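PDB 3A04: tryptophan--tRNA ligase from Aeropyrum pernix, which catalyses the ATP-dependent attachment of L-tryptophan to tRNA(Trp), releasing AMP and diphosphate. Local coordinates for residues Glu273-Lys278 / Ile340-Leu345; Gly86-Val91 / Glu346-Glu351. All blocks are in the same frame, centred on the assembly; numbering follows the deposited sequence.

How the interactions relate
Helix 334-364 serves both contacts, offering successive turns to different partners. Interaction 1 is a buried, nearly antiparallel pair in which 273-278 and 340-345 bury 208 Å² between them, chiefly where the R276 chain meets the W342 indole. Interaction 2 is partly buried and slighter, 78 Å², and spans a wider gap to helix 85-99 through one lysine and one phenylalanine. Neither has a hydrogen bond between its segments; aliphatic carbons against aromatic rings do the work in each, while the charged ends find partners elsewhere. The contacts join directly where A275 CB packs 3.6 Å from L349 CD1, and their glutamates E343 and E346 share one cadmium ion.

Interaction 1: Glu273-Lys278 / Ile340-Leu345; sequences EVARNK and IAWEKL. With CD (cadmium ion), chain C.
R276 lays its aliphatic chain across one face of the W342 indole, with CB above the six-membered part and CD 3.4 Å from the five-ring centroid in a CH-pi contact. CG stands anti to the backbone N (chi1 -175°) and the chain runs extended to NE, which carries it along the length of the indole. The guanidinium then stands almost upright on the ring, their planes 89° apart, with W342 CD1 at its edge; its cation-pi attraction to the indole is long and at most weak. At the indole rim, A275 CB meets W342 CZ3 at 3.7 Å, and L345 CD2 lies a looser 4.3 Å from A275 CB. With an alanine in place of W342, the R276 chain would probably lose the surface it lies on and a gap would open beside A275. Farther out, Q339 accepts a hydrogen bond from R276 NH2, and W342 NE1 makes a weak one to E346 OE1. That same oxygen binds the cadmium ion, which E343 holds with both carboxylate oxygens, OE1 at 2.2 Å and OE2 at 2.6 Å. The whole is a near-antiparallel helix-helix packing, segment axes 10.3 Å apart at 150°, with a two-glutamate cadmium site alongside.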
ATOM      1  N   GLU A 273      37.401  -4.065 -24.119  1.00 34.57           N
ATOM      2  CA  GLU A 273      37.939  -2.781 -24.588  1.00 34.89           C
ATOM      3  C   GLU A 273      37.292  -1.590 -23.924  1.00 34.72           C
ATOM      4  O   GLU A 273      37.931  -0.572 -23.629  1.00 35.29           O
ATOM      5  CB  GLU A 273      37.850  -2.628 -26.130  1.00 36.10           C
ATOM      6  CG  GLU A 273      38.570  -1.336 -26.603  1.00 42.16           C
ATOM      7  CD  GLU A 273      38.896  -1.377 -28.139  1.00 49.58           C
ATOM      8  OE1 GLU A 273      38.510  -2.395 -28.778  1.00 48.68           O
ATOM      9  OE2 GLU A 273      39.521  -0.412 -28.674  1.00 49.50           O
ATOM     10  N   VAL A 274      35.973  -1.650 -23.750  1.00 35.14           N
ATOM     11  CA  VAL A 274      35.223  -0.558 -23.072  1.00 33.54           C
ATOM     12  C   VAL A 274      35.652  -0.413 -21.600  1.00 31.57           C
ATOM     13  O   VAL A 274      35.890   0.685 -21.127  1.00 31.88           O
ATOM     14  CB  VAL A 274      33.641  -0.842 -23.129  1.00 33.98           C
ATOM     15  CG1 VAL A 274      32.831   0.208 -22.297  1.00 35.00           C
ATOM     16  CG2 VAL A 274      33.172  -0.928 -24.610  1.00 37.36           C
ATOM     17  N   ALA A 275      35.757  -1.529 -20.865  1.00 30.61           N
ATOM     18  CA  ALA A 275      36.162  -1.409 -19.449  1.00 29.33           C
ATOM     19  C   ALA A 275      37.560  -0.892 -19.310  1.00 31.84           C
ATOM     20  O   ALA A 275      37.897  -0.084 -18.388  1.00 30.91           O
ATOM     21  CB  ALA A 275      36.065  -2.768 -18.789  1.00 29.99           C
ATOM     22  N   ARG A 276      38.439  -1.386 -20.208  1.00 32.18           N
ATOM     23  CA  ARG A 276      39.848  -0.971 -20.096  1.00 33.21           C
ATOM     24  C   ARG A 276      39.934   0.511 -20.278  1.00 33.11           C
ATOM     25  O   ARG A 276      40.620   1.182 -19.548  1.00 35.06           O
ATOM     26  CB  ARG A 276      40.713  -1.669 -21.132  1.00 33.23           C
ATOM     27  CG  ARG A 276      42.200  -1.371 -21.007  1.00 34.51           C
ATOM     28  CD  ARG A 276      43.081  -2.477 -21.742  1.00 38.67           C
ATOM     29  NE  ARG A 276      44.527  -2.218 -21.489  1.00 38.32           N
ATOM     30  CZ  ARG A 276      45.214  -1.252 -22.115  1.00 40.96           C
ATOM     31  NH1 ARG A 276      44.573  -0.454 -22.977  1.00 34.12           N
ATOM     32  NH2 ARG A 276      46.535  -1.093 -21.895  1.00 38.13           N
ATOM     33  N   ASN A 277      39.235   1.044 -21.254  1.00 34.83           N
ATOM     34  CA  ASN A 277      39.343   2.464 -21.443  1.00 35.16           C
ATOM     35  C   ASN A 277      38.782   3.278 -20.300  1.00 36.07           C
ATOM     36  O   ASN A 277      39.337   4.290 -19.920  1.00 36.12           O
ATOM     37  CB  ASN A 277      38.615   2.855 -22.732  1.00 38.08           C
ATOM     38  CG  ASN A 277      39.386   2.426 -23.985  1.00 42.74           C
ATOM     39  OD1 ASN A 277      40.586   2.153 -23.927  1.00 45.65           O
ATOM     40  ND2 ASN A 277      38.680   2.326 -25.105  1.00 45.85           N
ATOM     41  N   LYS A 278      37.649   2.843 -19.749  1.00 35.91           N
ATOM     42  CA  LYS A 278      37.142   3.516 -18.556  1.00 36.00           C
ATOM     43  C   LYS A 278      38.156   3.448 -17.444  1.00 35.20           C
ATOM     44  O   LYS A 278      38.366   4.441 -16.711  1.00 35.90           O
ATOM     45  CB  LYS A 278      35.836   2.839 -18.077  1.00 34.13           C
ATOM     46  CG  LYS A 278      34.707   2.996 -19.030  1.00 35.22           C
ATOM     47  CD  LYS A 278      33.395   2.411 -18.361  1.00 30.77           C
ATOM     48  CE  LYS A 278      32.161   2.764 -19.197  1.00 34.72           C
ATOM     49  NZ  LYS A 278      31.019   1.899 -18.667  1.00 38.31           N
ATOM     50  N   ILE A 340      48.271  -2.981 -14.357  1.00 29.79           N
ATOM     51  CA  ILE A 340      48.189  -4.059 -13.358  1.00 30.37           C
ATOM     52  C   ILE A 340      46.698  -4.305 -12.898  1.00 30.33           C
ATOM     53  O   ILE A 340      46.186  -5.444 -12.835  1.00 30.40           O
ATOM     54  CB  ILE A 340      49.090  -3.718 -12.127  1.00 30.43           C
ATOM     55  CG1 ILE A 340      50.614  -3.968 -12.400  1.00 31.55           C
ATOM     56  CG2 ILE A 340      48.788  -4.635 -10.869  1.00 31.72           C
ATOM     57  CD1 ILE A 340      51.540  -3.197 -11.225  1.00 32.35           C
ATOM     58  N   ALA A 341      46.020  -3.223 -12.597  1.00 29.88           N
ATOM     59  CA  ALA A 341      44.596  -3.307 -12.176  1.00 30.57           C
ATOM     60  C   ALA A 341      43.801  -3.821 -13.370  1.00 30.19           C
ATOM     61  O   ALA A 341      42.945  -4.682 -13.189  1.00 30.64           O
ATOM     62  CB  ALA A 341      44.145  -1.950 -11.793  1.00 30.98           C
ATOM     63  N   TRP A 342      44.154  -3.374 -14.600  1.00 30.24           N
ATOM     64  CA  TRP A 342      43.404  -3.825 -15.778  1.00 31.09           C
ATOM     65  C   TRP A 342      43.487  -5.308 -15.948  1.00 31.21           C
ATOM     66  O   TRP A 342      42.455  -5.969 -16.221  1.00 31.82           O
ATOM     67  CB  TRP A 342      43.764  -3.058 -17.099  1.00 32.41           C
ATOM     68  CG  TRP A 342      43.251  -3.863 -18.229  1.00 35.68           C
ATOM     69  CD1 TRP A 342      44.013  -4.626 -19.107  1.00 39.75           C
ATOM     70  CD2 TRP A 342      41.869  -4.169 -18.525  1.00 36.54           C
ATOM     71  NE1 TRP A 342      43.180  -5.328 -19.961  1.00 42.72           N
ATOM     72  CE2 TRP A 342      41.867  -5.068 -19.632  1.00 40.53           C
ATOM     73  CE3 TRP A 342      40.628  -3.735 -17.991  1.00 34.15           C
ATOM     74  CZ2 TRP A 342      40.674  -5.561 -20.215  1.00 41.04           C
ATOM     75  CZ3 TRP A 342      39.427  -4.215 -18.582  1.00 36.25           C
ATOM     76  CH2 TRP A 342      39.465  -5.122 -19.695  1.00 36.81           C
ATOM     77  N   GLU A 343      44.693  -5.906 -15.762  1.00 30.29           N
ATOM     78  CA  GLU A 343      44.785  -7.350 -15.936  1.00 31.32           C
ATOM     79  C   GLU A 343      43.963  -8.143 -14.951  1.00 30.93           C
ATOM     80  O   GLU A 343      43.432  -9.251 -15.260  1.00 31.58           O
ATOM     81  CB  GLU A 343      46.279  -7.846 -15.912  1.00 31.15           C
ATOM     82  CG  GLU A 343      47.083  -7.269 -17.104  1.00 32.32           C
ATOM     83  CD  GLU A 343      46.688  -7.820 -18.498  1.00 41.39           C
ATOM     84  OE1 GLU A 343      45.604  -8.281 -18.738  1.00 45.62           O
ATOM     85  OE2 GLU A 343      47.461  -7.784 -19.429  1.00 47.57           O
ATOM     86  N   LYS A 344      43.838  -7.596 -13.741  1.00 30.42           N
ATOM     87  CA  LYS A 344      42.974  -8.269 -12.771  1.00 30.38           C
ATOM     88  C   LYS A 344      41.490  -8.160 -13.251  1.00 29.27           C
ATOM     89  O   LYS A 344      40.699  -9.128 -13.183  1.00 29.38           O
ATOM     90  CB  LYS A 344      43.085  -7.520 -11.439  1.00 31.40           C
ATOM     91  CG  LYS A 344      44.445  -7.452 -10.782  1.00 35.64           C
ATOM     92  CD  LYS A 344      44.741  -8.783 -10.180  1.00 40.88           C
ATOM     93  CE  LYS A 344      46.060  -8.722  -9.377  1.00 43.49           C
ATOM     94  NZ  LYS A 344      46.575 -10.118  -9.220  1.00 43.03           N
ATOM     95  N   LEU A 345      41.123  -6.981 -13.697  1.00 28.21           N
ATOM     96  CA  LEU A 345      39.724  -6.718 -14.140  1.00 30.98           C
ATOM     97  C   LEU A 345      39.341  -7.530 -15.425  1.00 30.12           C
ATOM     98  O   LEU A 345      38.292  -8.060 -15.565  1.00 29.73           O
ATOM     99  CB  LEU A 345      39.562  -5.219 -14.423  1.00 29.08           C
ATOM    100  CG  LEU A 345      38.177  -4.723 -14.917  1.00 33.07           C
ATOM    101  CD1 LEU A 345      37.043  -5.170 -13.882  1.00 30.29           C
ATOM    102  CD2 LEU A 345      38.201  -3.163 -15.098  1.00 31.95           C
TER
HETATM  103 CD    CD C 374      45.394  -8.299 -20.956  1.00 34.13          CD

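Interaction 2: Gly86-Val91 / Glu346-Glu351; sequences GHKLTV and ERFLAE. With CD (cadmium ion), chain C.
One lysine and one phenylalanine bridge segments 86-91 and 346-351, whose nearest CA atoms, those of K88 and F348, are 12.2 Å apart. The side chains reach toward each other from their separate backbones and slide past in opposite directions, so that K88 CE comes to 3.5 Å from F348 CZ. Behind it, K88 CD lies 3.9 Å from F348 CZ. CE approaches the ring obliquely. Both side chains start with CG anti to the backbone N, and the lysine stays extended until its last torsion, where a bend (chi4 -52°) turns NZ aside. The bend keeps the ammonium far from the ring: NZ lies 5.3 Å from the F348 ring centroid, at most a weak cation-pi attraction, and its stronger partners are D92, in a salt bridge, and H312 ND1, in a hydrogen bond. K88 directly follows G86 and H87, the last residues of the HIGH region, the ATP-binding signature of class I synthetases, at the start of the helix that follows strand 72-77 of the nucleotide-binding fold. L139 of helix 121-139 touches both K88 and F348, giving the pair a shared apolar neighbour, and L268 also packs on the phenylalanine. Two residues before F348, the extended E346 chain gives OE1 to the cadmium ion.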
ATOM      1  N   GLY A  86      29.394  -0.806  -7.798  1.00 28.93           N
ATOM      2  CA  GLY A  86      28.660  -0.375  -6.563  1.00 29.88           C
ATOM      3  C   GLY A  86      27.732  -1.530  -6.140  1.00 28.71           C
ATOM      4  O   GLY A  86      27.703  -1.946  -5.003  1.00 28.53           O
ATOM      5  N   HIS A  87      26.999  -2.085  -7.093  1.00 28.24           N
ATOM      6  CA  HIS A  87      26.080  -3.170  -6.793  1.00 28.40           C
ATOM      7  C   HIS A  87      26.888  -4.382  -6.402  1.00 28.64           C
ATOM      8  O   HIS A  87      26.514  -5.133  -5.466  1.00 27.01           O
ATOM      9  CB  HIS A  87      25.163  -3.502  -7.995  1.00 26.81           C
ATOM     10  CG  HIS A  87      24.356  -2.338  -8.516  1.00 28.87           C
ATOM     11  ND1 HIS A  87      24.498  -1.829  -9.797  1.00 27.66           N
ATOM     12  CD2 HIS A  87      23.402  -1.575  -7.923  1.00 27.68           C
ATOM     13  CE1 HIS A  87      23.638  -0.835  -9.980  1.00 31.60           C
ATOM     14  NE2 HIS A  87      22.913  -0.708  -8.875  1.00 30.99           N
ATOM     15  N   LYS A  88      28.027  -4.632  -7.078  1.00 26.34           N
ATOM     16  CA  LYS A  88      28.779  -5.820  -6.730  1.00 25.99           C
ATOM     17  C   LYS A  88      29.213  -5.845  -5.268  1.00 26.94           C
ATOM     18  O   LYS A  88      29.302  -6.945  -4.676  1.00 28.47           O
ATOM     19  CB  LYS A  88      30.041  -5.974  -7.675  1.00 27.14           C
ATOM     20  CG  LYS A  88      31.088  -7.005  -7.210  1.00 28.88           C
ATOM     21  CD  LYS A  88      32.186  -7.198  -8.337  1.00 29.99           C
ATOM     22  CE  LYS A  88      33.316  -8.185  -7.927  1.00 27.13           C
ATOM     23  NZ  LYS A  88      33.840  -7.769  -6.634  1.00 32.34           N
ATOM     24  N   LEU A  89      29.584  -4.676  -4.739  1.00 26.23           N
ATOM     25  CA  LEU A  89      30.030  -4.615  -3.331  1.00 27.61           C
ATOM     26  C   LEU A  89      28.927  -5.123  -2.412  1.00 26.93           C
ATOM     27  O   LEU A  89      29.202  -5.833  -1.416  1.00 27.43           O
ATOM     28  CB  LEU A  89      30.329  -3.158  -2.962  1.00 25.68           C
ATOM     29  CG  LEU A  89      30.783  -2.855  -1.533  1.00 33.52           C
ATOM     30  CD1 LEU A  89      32.029  -3.619  -1.286  1.00 37.04           C
ATOM     31  CD2 LEU A  89      31.025  -1.364  -1.408  1.00 38.16           C
ATOM     32  N   THR A  90      27.672  -4.757  -2.688  1.00 26.87           N
ATOM     33  CA  THR A  90      26.590  -5.274  -1.855  1.00 26.26           C
ATOM     34  C   THR A  90      26.457  -6.790  -2.009  1.00 27.18           C
ATOM     35  O   THR A  90      26.366  -7.486  -0.997  1.00 26.73           O
ATOM     36  CB  THR A  90      25.294  -4.632  -2.219  1.00 29.29           C
ATOM     37  OG1 THR A  90      25.379  -3.280  -1.842  1.00 30.51           O
ATOM     38  CG2 THR A  90      24.083  -5.287  -1.462  1.00 28.29           C
ATOM     39  N   VAL A  91      26.460  -7.305  -3.262  1.00 26.57           N
ATOM     40  CA  VAL A  91      26.271  -8.756  -3.483  1.00 26.05           C
ATOM     41  C   VAL A  91      27.405  -9.547  -2.889  1.00 27.15           C
ATOM     42  O   VAL A  91      27.224 -10.669  -2.407  1.00 26.79           O
ATOM     43  CB  VAL A  91      26.137  -9.079  -5.025  1.00 28.67           C
ATOM     44  CG1 VAL A  91      25.988 -10.545  -5.295  1.00 24.23           C
ATOM     45  CG2 VAL A  91      24.876  -8.378  -5.523  1.00 25.70           C
ATOM     46  N   GLU A 346      40.287  -7.692 -16.337  1.00 31.18           N
ATOM     47  CA  GLU A 346      40.035  -8.375 -17.551  1.00 30.71           C
ATOM     48  C   GLU A 346      39.758  -9.790 -17.280  1.00 31.08           C
ATOM     49  O   GLU A 346      38.848 -10.370 -17.839  1.00 33.98           O
ATOM     50  CB  GLU A 346      41.338  -8.302 -18.395  1.00 34.34           C
ATOM     51  CG  GLU A 346      41.539  -9.503 -19.305  1.00 36.32           C
ATOM     52  CD  GLU A 346      42.909  -9.356 -20.037  1.00 39.51           C
ATOM     53  OE1 GLU A 346      43.053  -8.354 -20.776  1.00 31.67           O
ATOM     54  OE2 GLU A 346      43.726 -10.258 -19.777  1.00 41.46           O
ATOM     55  N   ARG A 347      40.521 -10.413 -16.417  1.00 32.69           N
ATOM     56  CA  ARG A 347      40.234 -11.773 -16.034  1.00 34.51           C
ATOM     57  C   ARG A 347      38.881 -11.913 -15.262  1.00 34.52           C
ATOM     58  O   ARG A 347      38.069 -12.848 -15.476  1.00 33.85           O
ATOM     59  CB  ARG A 347      41.325 -12.263 -15.119  1.00 36.47           C
ATOM     60  CG  ARG A 347      41.221 -13.680 -15.054  1.00 41.98           C
ATOM     61  CD  ARG A 347      42.524 -14.259 -14.915  1.00 50.96           C
ATOM     62  NE  ARG A 347      43.321 -14.548 -16.102  1.00 50.44           N
ATOM     63  CZ  ARG A 347      44.367 -15.384 -15.978  1.00 52.70           C
ATOM     64  NH1 ARG A 347      44.576 -15.930 -14.778  1.00 49.74           N
ATOM     65  NH2 ARG A 347      45.190 -15.700 -16.980  1.00 50.54           N
ATOM     66  N   PHE A 348      38.654 -11.000 -14.331  1.00 31.55           N
ATOM     67  CA  PHE A 348      37.359 -11.025 -13.612  1.00 29.88           C
ATOM     68  C   PHE A 348      36.182 -10.878 -14.621  1.00 28.73           C
ATOM     69  O   PHE A 348      35.249 -11.686 -14.632  1.00 28.72           O
ATOM     70  CB  PHE A 348      37.306  -9.941 -12.542  1.00 32.07           C
ATOM     71  CG  PHE A 348      35.912  -9.793 -11.977  1.00 33.25           C
ATOM     72  CD1 PHE A 348      35.440 -10.727 -11.040  1.00 37.86           C
ATOM     73  CD2 PHE A 348      35.056  -8.866 -12.484  1.00 32.03           C
ATOM     74  CE1 PHE A 348      34.063 -10.685 -10.587  1.00 38.10           C
ATOM     75  CE2 PHE A 348      33.662  -8.806 -11.985  1.00 28.62           C
ATOM     76  CZ  PHE A 348      33.234  -9.717 -11.080  1.00 30.10           C
ATOM     77  N   LEU A 349      36.230  -9.887 -15.486  1.00 29.13           N
ATOM     78  CA  LEU A 349      35.109  -9.704 -16.441  1.00 29.51           C
ATOM     79  C   LEU A 349      34.880 -10.888 -17.355  1.00 32.06           C
ATOM     80  O   LEU A 349      33.745 -11.234 -17.701  1.00 28.71           O
ATOM     81  CB  LEU A 349      35.293  -8.472 -17.288  1.00 27.96           C
ATOM     82  CG  LEU A 349      35.252  -7.203 -16.442  1.00 29.11           C
ATOM     83  CD1 LEU A 349      35.490  -6.029 -17.341  1.00 29.61           C
ATOM     84  CD2 LEU A 349      33.774  -7.025 -15.795  1.00 26.19           C
ATOM     85  N   ALA A 350      35.979 -11.513 -17.795  1.00 32.11           N
ATOM     86  CA  ALA A 350      35.867 -12.626 -18.728  1.00 32.64           C
ATOM     87  C   ALA A 350      35.263 -13.824 -18.065  1.00 33.56           C
ATOM     88  O   ALA A 350      34.455 -14.510 -18.656  1.00 36.01           O
ATOM     89  CB  ALA A 350      37.324 -13.002 -19.332  1.00 33.86           C
ATOM     90  N   GLU A 351      35.658 -14.145 -16.860  1.00 32.88           N
ATOM     91  CA  GLU A 351      35.056 -15.309 -16.209  1.00 36.48           C
ATOM     92  C   GLU A 351      33.578 -14.982 -15.869  1.00 34.54           C
ATOM     93  O   GLU A 351      32.696 -15.813 -16.030  1.00 31.03           O
ATOM     94  CB  GLU A 351      35.798 -15.652 -14.911  1.00 36.03           C
ATOM     95  CG  GLU A 351      37.264 -15.889 -15.079  1.00 47.69           C
ATOM     96  CD  GLU A 351      37.880 -16.427 -13.797  1.00 55.56           C
ATOM     97  OE1 GLU A 351      37.198 -17.275 -13.164  1.00 61.69           O
ATOM     98  OE2 GLU A 351      39.016 -16.012 -13.433  1.00 61.28           O
TER
HETATM   99 CD    CD C 374      45.394  -8.299 -20.956  1.00 34.13          CD